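Long-range contacts in CAS6A (Thermus thermophilus, PDB 4C97), which probably acts as a Cas6-type endoribonuclease that processes CRISPR RNA in antiviral defence: residues G24-F29 / F48-G53; S128-R133 / S225-K230; L185-E190 / L233-A238. The protein carries 1 engineered substitution. All coordinates share one frame; numbering follows the deposited sequence.

Interaction 1 of 3, residues G24-F29 / F48-G53; sequences GLRGFF and FALGFG. With SO4 (sulfate ion), chain C.
Helix 24-29 runs over strand 48-53 with the axes 9.1 Å apart at closest and their directions 137° apart, and Arg26 and Leu50 are nearest in CA position. This is helix-on-sheet packing, consistent with the ferredoxin-like domains of Cas6 proteins. Strand 48-55 is an edge strand of the five-stranded antiparallel sheet, and Val63 of the next strand also touches Phe29 and Leu50.

The contact between the two segments is mainly apolar. Leu50 CD2 lies over one face of the Phe29 ring in a CH-pi contact, 4.2 Å from the ring centroid and off-centre toward the rim. Its other branch, CD1, reaches 3.6 Å from Arg26 CA. Phe29 also meets Phe48. The planes are inclined by 45°, and Phe29 CE2 stands 3.4 Å above the centre of the Phe48 ring. Phe29 has CG anti to its N (chi1 176°), which brings the ring against both Leu50 and Phe48. At the other end Leu25 CD2 lies 3.2 Å from Gly51 O and also near Leu50 CB and Phe52 CD1.

Arg26 crosses Leu50 at about a right angle, its CB and CG near Leu50 CD1, and bends at chi3 to bring the guanidinium to the sulfate. Ser232 holds NH1 as well. The sulfate, probably from the crystallisation liquor, sits at the guanidinium edge: Arg26 NH1 bonds sulfate O1 at 3.1 Å and Arg26 NH2 bonds sulfate O3 at 2.9 Å.

Interaction 2 of 3, residues S128-R133 / S225-K230; sequences SPTFFR and SGVGAK. With SO4 (sulfate ion), chain C.
Phe131 O and Ala229 N form the direct backbone hydrogen bond of this contact, 2.8 Å long and nearly straight at 174°. Phe131 O is also met by Gly228 CA in a 3.4 Å C-H...O contact. Gly228 has positive phi (78°), and the lack of a side chain lets the carbonyl oxygen come this close. A second carbonyl oxygen, Ala229 O, lies over one face of the Phe131 ring, toward the rim.

Water adds a second polar link. One molecule accepts from Phe131 N at 3.0 Å and lies within hydrogen-bonding range of Val227 O and Ala229 O. It thus helps tie the two backbones together.

The apolar contacts flank these bonds. The Phe131 ring carries Ala229 CB against CE1 at 3.9 Å. Lys230 CG touches the same ring at CZ. Phe132 turns its ring to the other neighbours: CE1 rests on Gly228 CA at 3.6 Å and CZ on Val227 CG1. Thr130 CG2 sits near Val227 O and Val227 CG1.

Charge appears at the surface. Lys230 bends at chi2 and chi4, and its NZ bonds sulfate O2 at 2.8 Å. Arg26 binds the same sulfate.

Segment 225-230 follows helix 209-225 and opens the glycine-rich loop found in Cas6 proteins of the RAMP superfamily, here laid against strand 129-134.

Interaction 3 of 3, residues L185-E190 / L233-A238; sequences LPARTE and LGYGRA. With SO4 (sulfate ion), chain D.
Thr189 OG1 is gripped from two sides: Tyr235 OH and Glu190 OE2 each lie 2.7 Å from it. The threonine donates to Glu190 OE2, on the anti lone pair of that oxygen. The link to Tyr235 OH is also a hydrogen bond by its geometry, though its proton has another acceptor in reach. Thr189 OG1 lies in the plane of the tyrosine ring, at its edge. The threonine's first torsion (chi1 60°) sets OG1 between the backbone N and the carbonyl carbon, facing the phenol.

Tyr235 is the centre of the contact. Its ring comes end-on toward the turn 187-190. Ala187 CB packs against Tyr235 CE1 at 3.5 Å, on the other flank of the hydroxyl from Thr189. Phe131 meets the tyrosine ring edge-to-face and also touches Ala187. Beside the tyrosine, Leu233 CD1 approaches Glu190 OE2 at 3.8 Å, so the carboxylate has an apolar neighbour as well as the hydroxyl.

The turn is a type I beta turn, closed by Glu190 N bonding Ala187 O at 2.9 Å. At the far end of the second segment, Arg237 faces a second sulfate edge-on. Arg237 NH1 bonds its O1 at 3.2 Å. Trp104 and Arg125 also bond this sulfate, which is probably from the crystallisation liquor.

Segment 233-238 holds the end of the glycine-rich loop and runs into strand 238-241. The type I turn 187-190 meets this loop at its tyrosine.

Interaction 1 is the most buried and lies in the first sheet's domain, where a helix meets a strand through leucine and phenylalanine side chains. Interactions 2 and 3 are partly buried and share one element, the loop between helix 209-225 and strand 238-241. They rely more on polar links: a backbone bond and water in interaction 2, side-chain hydroxyls and a carboxylate in interaction 3. Their centres are about 7 Å apart, and Ser128 joins them through Gly234. Leu233 and Arg237 bring the loop against interaction 1. One sulfate bridges Arg26 and Lys230, and another lies at Arg237; such basic sites could suit RNA phosphates.

Interaction 1 of 3, residues G24-F29 / F48-G53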
ATOM      1  N   GLY A  24      16.279   1.570  -6.665  1.00 15.86           N
ATOM      2  CA  GLY A  24      17.047   2.522  -5.868  1.00 18.35           C
ATOM      3  C   GLY A  24      16.343   2.854  -4.547  1.00 15.76           C
ATOM      4  O   GLY A  24      16.979   2.937  -3.471  1.00 14.72           O
ATOM      5  N   LEU A  25      15.027   3.058  -4.625  1.00 15.72           N
ATOM      6  CA  LEU A  25      14.227   3.296  -3.415  1.00 12.85           C
ATOM      7  C   LEU A  25      14.321   2.114  -2.448  1.00 13.87           C
ATOM      8  O   LEU A  25      14.614   2.289  -1.248  1.00 14.05           O
ATOM      9  CB  LEU A  25      12.765   3.578  -3.781  1.00 17.58           C
ATOM     10  CG  LEU A  25      11.840   3.850  -2.595  1.00 19.45           C
ATOM     11  CD1 LEU A  25      12.329   4.989  -1.719  1.00 20.69           C
ATOM     12  CD2 LEU A  25      10.426   4.157  -3.102  1.00 20.73           C
ATOM     13  N   ARG A  26      14.086   0.896  -2.954  1.00 13.88           N
ATOM     14  CA  ARG A  26      14.175  -0.251  -2.064  1.00 12.84           C
ATOM     15  C   ARG A  26      15.584  -0.419  -1.497  1.00 14.06           C
ATOM     16  O   ARG A  26      15.744  -0.765  -0.327  1.00 14.85           O
ATOM     17  CB  ARG A  26      13.708  -1.544  -2.737  1.00 13.71           C
ATOM     18  CG  ARG A  26      13.442  -2.642  -1.716  1.00 13.51           C
ATOM     19  CD  ARG A  26      12.842  -3.853  -2.347  1.00 13.52           C
ATOM     20  NE  ARG A  26      13.788  -4.576  -3.189  1.00 14.61           N
ATOM     21  CZ  ARG A  26      13.457  -5.642  -3.903  1.00 16.23           C
ATOM     22  NH1 ARG A  26      12.208  -6.104  -3.867  1.00 18.30           N
ATOM     23  NH2 ARG A  26      14.358  -6.253  -4.639  1.00 17.35           N
ATOM     24  N   GLY A  27      16.609  -0.202  -2.324  1.00 14.78           N
ATOM     25  CA  GLY A  27      17.991  -0.331  -1.856  1.00 16.21           C
ATOM     26  C   GLY A  27      18.308   0.638  -0.743  1.00 16.70           C
ATOM     27  O   GLY A  27      18.991   0.309   0.257  1.00 20.05           O
ATOM     28  N   PHE A  28      17.802   1.854  -0.908  1.00 15.67           N
ATOM     29  CA  PHE A  28      17.940   2.866   0.143  1.00 15.97           C
ATOM     30  C   PHE A  28      17.277   2.422   1.453  1.00 15.78           C
ATOM     31  O   PHE A  28      17.891   2.445   2.558  1.00 17.87           O
ATOM     32  CB  PHE A  28      17.317   4.150  -0.367  1.00 18.00           C
ATOM     33  CG  PHE A  28      17.160   5.199   0.678  1.00 28.56           C
ATOM     34  CD1 PHE A  28      18.255   5.928   1.107  1.00 44.41           C
ATOM     35  CD2 PHE A  28      15.922   5.466   1.216  1.00 39.28           C
ATOM     36  CE1 PHE A  28      18.110   6.898   2.069  1.00 48.14           C
ATOM     37  CE2 PHE A  28      15.778   6.438   2.181  1.00 38.15           C
ATOM     38  CZ  PHE A  28      16.870   7.149   2.597  1.00 38.20           C
ATOM     39  N   PHE A  29      16.023   1.985   1.317  1.00 14.60           N
ATOM     40  CA  PHE A  29      15.282   1.502   2.469  1.00 15.10           C
ATOM     41  C   PHE A  29      15.995   0.325   3.146  1.00 16.48           C
ATOM     42  O   PHE A  29      16.158   0.309   4.378  1.00 19.48           O
ATOM     43  CB  PHE A  29      13.844   1.133   2.079  1.00 14.97           C
ATOM     44  CG  PHE A  29      13.064   0.554   3.202  1.00 13.97           C
ATOM     45  CD1 PHE A  29      12.593   1.369   4.210  1.00 19.56           C
ATOM     46  CD2 PHE A  29      12.807  -0.804   3.263  1.00 19.62           C
ATOM     47  CE1 PHE A  29      11.883   0.849   5.260  1.00 20.14           C
ATOM     48  CE2 PHE A  29      12.090  -1.334   4.321  1.00 24.74           C
ATOM     49  CZ  PHE A  29      11.627  -0.505   5.319  1.00 20.22           C
ATOM     50  N   PHE A  48       6.345  -3.737   5.744  1.00 13.95           N
ATOM     51  CA  PHE A  48       6.517  -2.432   5.156  1.00 15.11           C
ATOM     52  C   PHE A  48       6.071  -2.480   3.703  1.00 13.52           C
ATOM     53  O   PHE A  48       5.795  -3.551   3.154  1.00 15.48           O
ATOM     54  CB  PHE A  48       7.987  -1.999   5.209  1.00 16.05           C
ATOM     55  CG  PHE A  48       8.913  -2.925   4.469  1.00 19.27           C
ATOM     56  CD1 PHE A  48       9.190  -2.720   3.130  1.00 23.24           C
ATOM     57  CD2 PHE A  48       9.497  -3.995   5.111  1.00 26.21           C
ATOM     58  CE1 PHE A  48      10.037  -3.590   2.443  1.00 23.61           C
ATOM     59  CE2 PHE A  48      10.336  -4.856   4.432  1.00 31.19           C
ATOM     60  CZ  PHE A  48      10.590  -4.652   3.095  1.00 23.53           C
ATOM     61  N   ALA A  49       5.981  -1.303   3.112  1.00 13.31           N
ATOM     62  CA  ALA A  49       5.821  -1.177   1.663  1.00 13.37           C
ATOM     63  C   ALA A  49       6.437   0.134   1.235  1.00 14.53           C
ATOM     64  O   ALA A  49       6.658   1.026   2.051  1.00 15.25           O
ATOM     65  CB  ALA A  49       4.336  -1.244   1.231  1.00 12.93           C
ATOM     66  N   LEU A  50       6.749   0.245  -0.050  1.00  9.53           N
ATOM     67  CA  LEU A  50       7.368   1.454  -0.551  1.00 11.16           C
ATOM     68  C   LEU A  50       6.581   1.971  -1.731  1.00 13.97           C
ATOM     69  O   LEU A  50       5.863   1.224  -2.407  1.00 15.42           O
ATOM     70  CB  LEU A  50       8.827   1.199  -0.945  1.00 13.03           C
ATOM     71  CG  LEU A  50       9.721   0.674   0.176  1.00 14.75           C
ATOM     72  CD1 LEU A  50      11.081   0.283  -0.388  1.00 13.27           C
ATOM     73  CD2 LEU A  50       9.854   1.712   1.271  1.00 18.40           C
ATOM     74  N   GLY A  51       6.687   3.264  -1.956  1.00 11.58           N
ATOM     75  CA  GLY A  51       6.049   3.857  -3.101  1.00 12.52           C
ATOM     76  C   GLY A  51       6.686   5.147  -3.519  1.00 13.79           C
ATOM     77  O   GLY A  51       7.561   5.666  -2.858  1.00 13.29           O
ATOM     78  N   PHE A  52       6.226   5.657  -4.650  1.00 12.46           N
ATOM     79  CA  PHE A  52       6.716   6.906  -5.156  1.00 11.81           C
ATOM     80  C   PHE A  52       5.750   7.446  -6.169  1.00 11.74           C
ATOM     81  O   PHE A  52       4.904   6.720  -6.724  1.00 11.95           O
ATOM     82  CB  PHE A  52       8.110   6.741  -5.799  1.00 15.21           C
ATOM     83  CG  PHE A  52       8.150   5.739  -6.909  1.00 11.53           C
ATOM     84  CD1 PHE A  52       8.373   4.401  -6.635  1.00 16.46           C
ATOM     85  CD2 PHE A  52       7.971   6.123  -8.230  1.00 14.72           C
ATOM     86  CE1 PHE A  52       8.381   3.470  -7.652  1.00 17.68           C
ATOM     87  CE2 PHE A  52       7.998   5.182  -9.242  1.00 16.71           C
ATOM     88  CZ  PHE A  52       8.192   3.861  -8.940  1.00 16.48           C
ATOM     89  N   GLY A  53       5.860   8.740  -6.403  1.00 14.17           N
ATOM     90  CA  GLY A  53       4.972   9.353  -7.357  1.00 16.87           C
ATOM     91  C   GLY A  53       5.284  10.805  -7.581  1.00 18.56           C
ATOM     92  O   GLY A  53       6.369  11.295  -7.239  1.00 17.90           O
TER
HETATM   93  S   SO4 C1240      12.336  -9.325  -5.520  1.00 26.89           S
HETATM   94  O1  SO4 C1240      11.427  -8.265  -5.884  1.00 28.62           O
HETATM   95  O2  SO4 C1240      11.990 -10.482  -6.334  1.00 36.80           O
HETATM   96  O3  SO4 C1240      13.697  -8.879  -5.768  1.00 24.75           O
HETATM   97  O4  SO4 C1240      12.223  -9.643  -4.104  1.00 40.14           O

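Interaction 2 of 3, residues S128-R133 / S225-K230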
ATOM      1  N   SER A 128      -0.626   2.737  -8.669  1.00 11.80           N
ATOM      2  CA  SER A 128       0.551   2.264  -9.389  1.00  9.63           C
ATOM      3  C   SER A 128       0.235   0.858  -9.866  1.00  9.55           C
ATOM      4  O   SER A 128      -0.698   0.236  -9.375  1.00  9.57           O
ATOM      5  CB  SER A 128       1.783   2.292  -8.498  1.00 12.69           C
ATOM      6  OG  SER A 128       1.794   1.188  -7.629  1.00 11.06           O
ATOM      7  N   PRO A 129       1.013   0.336 -10.818  1.00 10.47           N
ATOM      8  CA  PRO A 129       0.601  -0.947 -11.407  1.00 13.14           C
ATOM      9  C   PRO A 129       0.493  -2.056 -10.363  1.00  9.37           C
ATOM     10  O   PRO A 129       1.391  -2.231  -9.543  1.00 10.18           O
ATOM     11  CB  PRO A 129       1.710  -1.224 -12.433  1.00 10.72           C
ATOM     12  CG  PRO A 129       2.202   0.150 -12.806  1.00 12.11           C
ATOM     13  CD  PRO A 129       2.186   0.909 -11.502  1.00 10.37           C
ATOM     14  N   THR A 130      -0.621  -2.775 -10.397  1.00  8.99           N
ATOM     15  CA  THR A 130      -0.967  -3.757  -9.384  1.00  8.87           C
ATOM     16  C   THR A 130      -1.109  -5.128 -10.021  1.00  9.00           C
ATOM     17  O   THR A 130      -1.789  -5.283 -11.048  1.00  9.00           O
ATOM     18  CB  THR A 130      -2.277  -3.341  -8.687  1.00  8.54           C
ATOM     19  OG1 THR A 130      -2.124  -2.043  -8.077  1.00  8.89           O
ATOM     20  CG2 THR A 130      -2.676  -4.341  -7.638  1.00 10.51           C
ATOM     21  N   PHE A 131      -0.454  -6.127  -9.438  1.00  9.89           N
ATOM     22  CA  PHE A 131      -0.489  -7.480  -9.966  1.00 11.33           C
ATOM     23  C   PHE A 131      -0.291  -8.516  -8.866  1.00 10.53           C
ATOM     24  O   PHE A 131       0.032  -8.178  -7.707  1.00 10.73           O
ATOM     25  CB  PHE A 131       0.525  -7.656 -11.121  1.00 10.63           C
ATOM     26  CG  PHE A 131       1.958  -7.364 -10.735  1.00 10.30           C
ATOM     27  CD1 PHE A 131       2.769  -8.374 -10.247  1.00 13.60           C
ATOM     28  CD2 PHE A 131       2.496  -6.091 -10.881  1.00 11.69           C
ATOM     29  CE1 PHE A 131       4.093  -8.119  -9.903  1.00 15.07           C
ATOM     30  CE2 PHE A 131       3.822  -5.842 -10.524  1.00 13.19           C
ATOM     31  CZ  PHE A 131       4.597  -6.853 -10.038  1.00 15.32           C
ATOM     32  N   PHE A 132      -0.501  -9.775  -9.238  1.00 10.45           N
ATOM     33  CA  PHE A 132      -0.525 -10.901  -8.302  1.00 12.63           C
ATOM     34  C   PHE A 132       0.262 -12.039  -8.877  1.00 11.25           C
ATOM     35  O   PHE A 132       0.406 -12.163 -10.079  1.00 14.76           O
ATOM     36  CB  PHE A 132      -1.991 -11.344  -8.060  1.00 12.29           C
ATOM     37  CG  PHE A 132      -2.851 -10.220  -7.632  1.00 10.26           C
ATOM     38  CD1 PHE A 132      -2.945  -9.883  -6.294  1.00 12.16           C
ATOM     39  CD2 PHE A 132      -3.480  -9.415  -8.574  1.00 10.04           C
ATOM     40  CE1 PHE A 132      -3.683  -8.803  -5.904  1.00  9.71           C
ATOM     41  CE2 PHE A 132      -4.214  -8.351  -8.197  1.00 10.31           C
ATOM     42  CZ  PHE A 132      -4.314  -8.021  -6.844  1.00  8.87           C
ATOM     43  N   ARG A 133       0.833 -12.861  -8.007  1.00 16.80           N
ATOM     44  CA  ARG A 133       1.573 -14.015  -8.480  1.00 26.25           C
ATOM     45  C   ARG A 133       0.614 -15.189  -8.554  1.00 23.59           C
ATOM     46  O   ARG A 133      -0.044 -15.509  -7.579  1.00 28.26           O
ATOM     47  CB  ARG A 133       2.744 -14.338  -7.555  1.00 33.53           C
ATOM     48  CG  ARG A 133       3.646 -15.449  -8.096  1.00 55.53           C
ATOM     49  CD  ARG A 133       4.913 -15.599  -7.262  1.00 62.88           C
ATOM     50  NE  ARG A 133       5.775 -16.693  -7.718  1.00 59.23           N
ATOM     51  CZ  ARG A 133       6.472 -16.688  -8.854  1.00 63.20           C
ATOM     52  NH1 ARG A 133       6.400 -15.654  -9.686  1.00 62.16           N
ATOM     53  NH2 ARG A 133       7.235 -17.733  -9.163  1.00 60.30           N
ATOM     54  N   SER A 225      -0.666  -0.728   3.290  1.00 10.27           N
ATOM     55  CA  SER A 225      -0.031  -1.967   2.835  1.00  8.11           C
ATOM     56  C   SER A 225       0.222  -2.022   1.327  1.00  9.03           C
ATOM     57  O   SER A 225       1.179  -2.655   0.849  1.00 11.92           O
ATOM     58  CB  SER A 225      -0.884  -3.175   3.208  1.00 14.80           C
ATOM     59  OG  SER A 225      -2.138  -3.088   2.579  1.00 15.08           O
ATOM     60  N   GLY A 226      -0.653  -1.382   0.575  1.00 10.41           N
ATOM     61  CA  GLY A 226      -0.710  -1.613  -0.852  1.00 11.95           C
ATOM     62  C   GLY A 226      -1.333  -2.962  -1.131  1.00 11.88           C
ATOM     63  O   GLY A 226      -1.740  -3.699  -0.223  1.00 11.33           O
ATOM     64  N   VAL A 227      -1.414  -3.293  -2.412  1.00  9.27           N
ATOM     65  CA  VAL A 227      -2.148  -4.477  -2.836  1.00  9.04           C
ATOM     66  C   VAL A 227      -1.286  -5.347  -3.748  1.00  9.02           C
ATOM     67  O   VAL A 227      -0.628  -4.844  -4.649  1.00 10.69           O
ATOM     68  CB  VAL A 227      -3.407  -4.088  -3.607  1.00 10.33           C
ATOM     69  CG1 VAL A 227      -4.085  -5.331  -4.166  1.00  9.56           C
ATOM     70  CG2 VAL A 227      -4.401  -3.313  -2.728  1.00  8.37           C
ATOM     71  N   GLY A 228      -1.311  -6.650  -3.508  1.00  9.05           N
ATOM     72  CA  GLY A 228      -0.653  -7.602  -4.389  1.00  9.52           C
ATOM     73  C   GLY A 228       0.844  -7.711  -4.223  1.00 12.87           C
ATOM     74  O   GLY A 228       1.387  -7.493  -3.133  1.00 10.56           O
ATOM     75  N   ALA A 229       1.506  -8.049  -5.313  1.00 11.40           N
ATOM     76  CA  ALA A 229       2.915  -8.420  -5.293  1.00 10.13           C
ATOM     77  C   ALA A 229       3.846  -7.233  -5.456  1.00 10.69           C
ATOM     78  O   ALA A 229       3.505  -6.234  -6.084  1.00  9.98           O
ATOM     79  CB  ALA A 229       3.174  -9.426  -6.392  1.00 10.09           C
ATOM     80  N   LYS A 230       5.047  -7.382  -4.908  1.00 12.83           N
ATOM     81  CA  LYS A 230       6.143  -6.441  -5.109  1.00 13.35           C
ATOM     82  C   LYS A 230       5.791  -5.038  -4.642  1.00 11.14           C
ATOM     83  O   LYS A 230       6.208  -4.051  -5.236  1.00  9.43           O
ATOM     84  CB  LYS A 230       6.621  -6.493  -6.559  1.00 11.78           C
ATOM     85  CG  LYS A 230       6.919  -7.933  -6.923  1.00 18.99           C
ATOM     86  CD  LYS A 230       8.257  -8.157  -7.558  1.00 26.01           C
ATOM     87  CE  LYS A 230       8.485  -9.645  -7.812  1.00 25.89           C
ATOM     88  NZ  LYS A 230       9.245 -10.287  -6.695  1.00 33.46           N
TER
HETATM   89  S   SO4 C1240      12.336  -9.325  -5.520  1.00 26.89           S
HETATM   90  O1  SO4 C1240      11.427  -8.265  -5.884  1.00 28.62           O
HETATM   91  O2  SO4 C1240      11.990 -10.482  -6.334  1.00 36.80           O
HETATM   92  O3  SO4 C1240      13.697  -8.879  -5.768  1.00 24.75           O
HETATM   93  O4  SO4 C1240      12.223  -9.643  -4.104  1.00 40.14           O
HETATM   94  O   HOH W   1       1.040  -5.154  -7.023  1.00  7.32           O

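Interaction 3 of 3, residues L185-E190 / L233-A238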
ATOM      1  N   LEU A 185      -0.335  -1.373 -17.201  1.00 14.00           N
ATOM      2  CA  LEU A 185       0.894  -0.706 -17.595  1.00 14.67           C
ATOM      3  C   LEU A 185       2.059  -1.639 -17.289  1.00 17.05           C
ATOM      4  O   LEU A 185       1.985  -2.456 -16.373  1.00 13.85           O
ATOM      5  CB  LEU A 185       1.088   0.610 -16.821  1.00 17.12           C
ATOM      6  CG  LEU A 185       0.070   1.739 -17.012  1.00 21.75           C
ATOM      7  CD1 LEU A 185       0.406   2.910 -16.090  1.00 26.00           C
ATOM      8  CD2 LEU A 185      -0.000   2.206 -18.470  1.00 27.11           C
ATOM      9  N   PRO A 186       3.145  -1.530 -18.069  1.00 18.97           N
ATOM     10  CA  PRO A 186       4.263  -2.438 -17.803  1.00 17.41           C
ATOM     11  C   PRO A 186       4.934  -2.201 -16.470  1.00 14.08           C
ATOM     12  O   PRO A 186       5.063  -1.068 -16.010  1.00 14.98           O
ATOM     13  CB  PRO A 186       5.259  -2.106 -18.919  1.00 26.08           C
ATOM     14  CG  PRO A 186       4.440  -1.562 -20.026  1.00 32.60           C
ATOM     15  CD  PRO A 186       3.340  -0.775 -19.320  1.00 26.77           C
ATOM     16  N   ALA A 187       5.345  -3.288 -15.842  1.00 15.63           N
ATOM     17  CA  ALA A 187       6.141  -3.237 -14.628  1.00 14.00           C
ATOM     18  C   ALA A 187       7.579  -3.419 -15.059  1.00 13.52           C
ATOM     19  O   ALA A 187       8.028  -4.534 -15.291  1.00 14.31           O
ATOM     20  CB  ALA A 187       5.719  -4.332 -13.689  1.00 11.78           C
ATOM     21  N   ARG A 188       8.290  -2.307 -15.187  1.00 14.03           N
ATOM     22  CA  ARG A 188       9.541  -2.298 -15.934  1.00 15.48           C
ATOM     23  C   ARG A 188      10.678  -3.030 -15.220  1.00 15.79           C
ATOM     24  O   ARG A 188      11.667  -3.390 -15.858  1.00 17.62           O
ATOM     25  CB  ARG A 188       9.945  -0.861 -16.302  1.00 23.73           C
ATOM     26  CG  ARG A 188       9.042  -0.152 -17.335  1.00 29.00           C
ATOM     27  CD  ARG A 188       9.168  -0.701 -18.771  1.00 63.47           C
ATOM     28  NE  ARG A 188       8.529   0.173 -19.767  1.00 62.23           N
ATOM     29  CZ  ARG A 188       7.990  -0.240 -20.916  1.00 66.67           C
ATOM     30  NH1 ARG A 188       7.982  -1.525 -21.239  1.00 64.45           N
ATOM     31  NH2 ARG A 188       7.444   0.637 -21.750  1.00 69.06           N
ATOM     32  N   THR A 189      10.550  -3.268 -13.912  1.00 14.75           N
ATOM     33  CA  THR A 189      11.558  -4.041 -13.189  1.00 15.17           C
ATOM     34  C   THR A 189      11.361  -5.542 -13.369  1.00 15.44           C
ATOM     35  O   THR A 189      12.203  -6.331 -12.984  1.00 16.15           O
ATOM     36  CB  THR A 189      11.509  -3.750 -11.673  1.00 14.22           C
ATOM     37  OG1 THR A 189      10.219  -4.094 -11.183  1.00 15.80           O
ATOM     38  CG2 THR A 189      11.764  -2.280 -11.398  1.00 16.86           C
ATOM     39  N   GLU A 190      10.239  -5.927 -13.965  1.00 15.07           N
ATOM     40  CA  GLU A 190       9.860  -7.328 -14.046  1.00 15.37           C
ATOM     41  C   GLU A 190       9.915  -7.835 -15.465  1.00 18.55           C
ATOM     42  O   GLU A 190       9.994  -7.056 -16.421  1.00 17.30           O
ATOM     43  CB  GLU A 190       8.441  -7.518 -13.490  1.00 14.63           C
ATOM     44  CG  GLU A 190       8.288  -6.980 -12.094  1.00 12.85           C
ATOM     45  CD  GLU A 190       9.322  -7.550 -11.143  1.00 13.29           C
ATOM     46  OE1 GLU A 190       9.416  -8.792 -11.065  1.00 20.25           O
ATOM     47  OE2 GLU A 190      10.057  -6.750 -10.525  1.00 16.06           O
ATOM     48  N   LEU A 233       8.571  -2.629  -4.160  1.00 10.86           N
ATOM     49  CA  LEU A 233       9.102  -1.918  -5.318  1.00 10.59           C
ATOM     50  C   LEU A 233       8.166  -0.839  -5.824  1.00 10.23           C
ATOM     51  O   LEU A 233       8.373  -0.289  -6.901  1.00 14.16           O
ATOM     52  CB  LEU A 233       9.467  -2.895  -6.453  1.00 11.41           C
ATOM     53  CG  LEU A 233      10.613  -3.846  -6.133  1.00 12.14           C
ATOM     54  CD1 LEU A 233      10.707  -4.910  -7.245  1.00 14.75           C
ATOM     55  CD2 LEU A 233      11.926  -3.107  -6.028  1.00 14.63           C
ATOM     56  N   GLY A 234       7.155  -0.490  -5.028  1.00  8.85           N
ATOM     57  CA  GLY A 234       6.282   0.601  -5.406  1.00  8.50           C
ATOM     58  C   GLY A 234       5.046   0.209  -6.186  1.00 10.12           C
ATOM     59  O   GLY A 234       4.236   1.076  -6.520  1.00  9.79           O
ATOM     60  N   TYR A 235       4.914  -1.081  -6.482  1.00  9.03           N
ATOM     61  CA  TYR A 235       3.738  -1.596  -7.181  1.00 10.30           C
ATOM     62  C   TYR A 235       2.599  -1.707  -6.174  1.00  8.59           C
ATOM     63  O   TYR A 235       2.812  -1.788  -4.944  1.00 10.24           O
ATOM     64  CB  TYR A 235       4.027  -2.959  -7.820  1.00 11.00           C
ATOM     65  CG  TYR A 235       5.112  -2.866  -8.870  1.00  9.37           C
ATOM     66  CD1 TYR A 235       4.886  -2.178 -10.054  1.00 12.29           C
ATOM     67  CD2 TYR A 235       6.356  -3.439  -8.670  1.00  9.64           C
ATOM     68  CE1 TYR A 235       5.858  -2.073 -11.008  1.00 14.76           C
ATOM     69  CE2 TYR A 235       7.332  -3.358  -9.631  1.00 11.40           C
ATOM     70  CZ  TYR A 235       7.081  -2.658 -10.799  1.00 15.25           C
ATOM     71  OH  TYR A 235       8.044  -2.545 -11.796  1.00 15.12           O
ATOM     72  N   GLY A 236       1.381  -1.706  -6.677  1.00  7.81           N
ATOM     73  CA  GLY A 236       0.237  -1.946  -5.811  1.00  9.51           C
ATOM     74  C   GLY A 236      -0.128  -0.824  -4.855  1.00  9.68           C
ATOM     75  O   GLY A 236      -0.842  -1.065  -3.877  1.00  9.66           O
ATOM     76  N   ARG A 237       0.307   0.401  -5.147  1.00  8.50           N
ATOM     77  CA  ARG A 237      -0.027   1.525  -4.305  1.00  9.88           C
ATOM     78  C   ARG A 237      -1.510   1.806  -4.538  1.00 10.31           C
ATOM     79  O   ARG A 237      -1.969   1.906  -5.678  1.00  9.67           O
ATOM     80  CB  ARG A 237       0.855   2.731  -4.615  1.00  7.64           C
ATOM     81  CG  ARG A 237       0.494   3.953  -3.806  1.00  7.85           C
ATOM     82  CD  ARG A 237       1.608   4.990  -3.813  1.00 10.78           C
ATOM     83  NE  ARG A 237       2.083   5.412  -5.124  1.00 12.41           N
ATOM     84  CZ  ARG A 237       1.512   6.349  -5.872  1.00 10.81           C
ATOM     85  NH1 ARG A 237       0.402   6.945  -5.462  1.00 13.42           N
ATOM     86  NH2 ARG A 237       2.044   6.698  -7.026  1.00 11.95           N
ATOM     87  N   ALA A 238      -2.272   1.867  -3.460  1.00  9.83           N
ATOM     88  CA  ALA A 238      -3.718   1.922  -3.573  1.00  9.66           C
ATOM     89  C   ALA A 238      -4.314   2.655  -2.409  1.00 13.14           C
ATOM     90  O   ALA A 238      -3.701   2.750  -1.358  1.00  9.11           O
ATOM     91  CB  ALA A 238      -4.293   0.528  -3.634  1.00  9.50           C
TER
HETATM   92  S   SO4 D1241      -0.857   9.770  -7.719  1.00 44.75           S
HETATM   93  O1  SO4 D1241      -1.375   9.383  -6.415  1.00 45.72           O
HETATM   94  O2  SO4 D1241      -1.682   9.121  -8.740  1.00 46.89           O
HETATM   95  O3  SO4 D1241      -0.951  11.217  -7.870  1.00 50.52           O
HETATM   96  O4  SO4 D1241       0.527   9.374  -7.947  1.00 33.61           O